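Local coordinates for protein transcriptional regulator (Pyrococcus horikoshii, PDB 1UDD) that is an all-helical protein of the TenA/THI-4/PqqC family, named as a transcriptional regulator, whose precise function is left open, at residues A[23-28]-A[206-211]. Sequence-based numbering, arbitrary orientation.
Sequences HPFVVQ and AFWEMA
A histidine N-cap joins two helices here: His23, at the start of helix 24-31, caps its own helix with one ring nitrogen and reaches Glu209 on helix 190-213 with the other. ND1 accepts from Phe25 N, while NE2 donates to Glu209 OE1 at 2.7 Å, a somewhat bent bond with an N-H...O angle of 151°. The donor stands above the carboxylate plane rather than within it. Both ring nitrogens are thereby engaged, which helps fix the rotation of the imidazole. The other carboxylate oxygen, OE2, makes a salt bridge with Arg213 one turn further on. One face of the imidazole is covered by Pro24 CD and the opposite face by Trp208 CB, a CH-pi contact lying 3.9 Å from the ring centroid. Beside this polar link the contact is apolar. Val26 CG2, set beside its backbone N and anti to the carbonyl carbon, rests over the indole of Trp208, 3.6 Å from the centroid of the five-membered ring. Phe25 has CG anti to its own N, which brings the phenyl ring against both Trp208 and Ala211, with CD2 and CE2 turned to the indole and CD1 and CE1 to Ala211. Its CD2 lies 3.4 Å from Trp208 CE3, the two ring planes inclined by 34°, and Ala211 CB sits over one phenyl face, 4.0 Å from the centroid. Tyr42 meets both aromatic rings, and Tyr140 adds a further ring beside the indole. The short helical segments run at 79° to each other with axes 9.3 Å apart, a nearly perpendicular helix-helix packing in which the short helix 24-31 near the N-terminus packs across the end of the C-terminal helix 190-213 in the all-helical TenA-type fold.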
loop_
_atom_site.group_PDB
_atom_site.type_symbol
_atom_site.label_atom_id
_atom_site.label_comp_id
_atom_site.label_asym_id
_atom_site.label_seq_id
_atom_site.Cartn_x
_atom_site.Cartn_y
_atom_site.Cartn_z
ATOM N N HIS A 23 28.608 9.073 -19.715
ATOM C CA HIS A 23 27.579 9.956 -20.251
ATOM C C HIS A 23 28.091 11.397 -20.280
ATOM O O HIS A 23 28.671 11.886 -19.310
ATOM C CB HIS A 23 26.302 9.866 -19.408
ATOM C CG HIS A 23 25.093 10.412 -20.095
ATOM N ND1 HIS A 23 24.814 11.759 -20.158
ATOM C CD2 HIS A 23 24.116 9.793 -20.800
ATOM C CE1 HIS A 23 23.720 11.949 -20.873
ATOM N NE2 HIS A 23 23.277 10.771 -21.273
ATOM N N PRO A 24 27.891 12.091 -21.406
ATOM C CA PRO A 24 28.323 13.480 -21.589
ATOM C C PRO A 24 27.986 14.376 -20.406
ATOM O O PRO A 24 28.849 15.087 -19.893
ATOM C CB PRO A 24 27.588 13.897 -22.854
ATOM C CG PRO A 24 27.588 12.639 -23.634
ATOM C CD PRO A 24 27.225 11.590 -22.617
ATOM N N PHE A 25 26.733 14.331 -19.966
ATOM C CA PHE A 25 26.313 15.156 -18.840
ATOM C C PHE A 25 27.179 14.879 -17.617
ATOM O O PHE A 25 27.668 15.807 -16.966
ATOM C CB PHE A 25 24.854 14.895 -18.494
ATOM C CG PHE A 25 24.251 15.949 -17.613
ATOM C CD1 PHE A 25 23.465 16.957 -18.159
ATOM C CD2 PHE A 25 24.486 15.949 -16.245
ATOM C CE1 PHE A 25 22.926 17.947 -17.353
ATOM C CE2 PHE A 25 23.950 16.938 -15.431
ATOM C CZ PHE A 25 23.168 17.936 -15.988
ATOM N N VAL A 26 27.366 13.601 -17.310
ATOM C CA VAL A 26 28.176 13.212 -16.168
ATOM C C VAL A 26 29.631 13.642 -16.374
ATOM O O VAL A 26 30.218 14.322 -15.523
ATOM C CB VAL A 26 28.145 11.675 -15.936
ATOM C CG1 VAL A 26 29.189 11.291 -14.914
ATOM C CG2 VAL A 26 26.760 11.239 -15.454
ATOM N N VAL A 27 30.208 13.239 -17.503
ATOM C CA VAL A 27 31.593 13.576 -17.801
ATOM C C VAL A 27 31.815 15.081 -17.772
ATOM O O VAL A 27 32.784 15.565 -17.185
ATOM C CB VAL A 27 32.023 13.037 -19.175
ATOM C CG1 VAL A 27 33.455 13.453 -19.465
ATOM C CG2 VAL A 27 31.908 11.527 -19.201
ATOM N N GLN A 28 30.909 15.830 -18.384
ATOM C CA GLN A 28 31.067 17.280 -18.417
ATOM C C GLN A 28 30.839 17.956 -17.075
ATOM O O GLN A 28 31.455 18.989 -16.783
ATOM C CB GLN A 28 30.144 17.888 -19.469
ATOM C CG GLN A 28 30.647 17.672 -20.877
ATOM C CD GLN A 28 29.749 18.299 -21.911
ATOM O OE1 GLN A 28 29.215 19.390 -21.708
ATOM N NE2 GLN A 28 29.586 17.620 -23.036
ATOM N N ALA A 206 18.893 6.972 -18.097
ATOM C CA ALA A 206 17.843 7.743 -18.748
ATOM C C ALA A 206 17.730 9.121 -18.118
ATOM O O ALA A 206 17.452 10.111 -18.806
ATOM C CB ALA A 206 16.502 7.006 -18.632
ATOM N N PHE A 207 17.937 9.185 -16.807
ATOM C CA PHE A 207 17.828 10.449 -16.103
ATOM C C PHE A 207 18.911 11.424 -16.571
ATOM O O PHE A 207 18.644 12.606 -16.788
ATOM C CB PHE A 207 17.944 10.233 -14.594
ATOM C CG PHE A 207 17.222 11.266 -13.775
ATOM C CD1 PHE A 207 15.854 11.135 -13.516
ATOM C CD2 PHE A 207 17.908 12.356 -13.235
ATOM C CE1 PHE A 207 15.178 12.076 -12.721
ATOM C CE2 PHE A 207 17.249 13.297 -12.448
ATOM C CZ PHE A 207 15.877 13.158 -12.184
ATOM N N TRP A 208 20.138 10.933 -16.710
ATOM C CA TRP A 208 21.216 11.800 -17.159
ATOM C C TRP A 208 20.906 12.228 -18.580
ATOM O O TRP A 208 21.084 13.388 -18.942
ATOM C CB TRP A 208 22.565 11.071 -17.102
ATOM C CG TRP A 208 23.007 10.785 -15.698
ATOM C CD1 TRP A 208 23.198 9.557 -15.133
ATOM C CD2 TRP A 208 23.315 11.748 -14.684
ATOM N NE1 TRP A 208 23.610 9.696 -13.834
ATOM C CE2 TRP A 208 23.689 11.030 -13.529
ATOM C CE3 TRP A 208 23.314 13.155 -14.641
ATOM C CZ2 TRP A 208 24.059 11.664 -12.338
ATOM C CZ3 TRP A 208 23.684 13.787 -13.457
ATOM C CH2 TRP A 208 24.051 13.038 -12.318
ATOM N N GLU A 209 20.415 11.284 -19.373
ATOM C CA GLU A 209 20.093 11.553 -20.763
ATOM C C GLU A 209 19.053 12.653 -20.908
ATOM O O GLU A 209 19.195 13.537 -21.749
ATOM C CB GLU A 209 19.599 10.275 -21.440
ATOM C CG GLU A 209 19.318 10.416 -22.937
ATOM C CD GLU A 209 20.509 10.963 -23.718
ATOM O OE1 GLU A 209 21.652 10.553 -23.414
ATOM O OE2 GLU A 209 20.298 11.792 -24.639
ATOM N N MET A 210 18.007 12.608 -20.091
ATOM C CA MET A 210 16.978 13.629 -20.192
ATOM C C MET A 210 17.496 14.959 -19.658
ATOM O O MET A 210 17.029 16.023 -20.067
ATOM C CB MET A 210 15.714 13.194 -19.445
ATOM C CG MET A 210 15.806 13.272 -17.961
ATOM S SD MET A 210 15.216 14.828 -17.344
ATOM C CE MET A 210 15.398 14.493 -15.552
ATOM N N ALA A 211 18.454 14.901 -18.738
ATOM C CA ALA A 211 19.035 16.118 -18.198
ATOM C C ALA A 211 19.909 16.724 -19.303
ATOM O O ALA A 211 20.053 17.936 -19.408
ATOM C CB ALA A 211 19.875 15.800 -16.975
#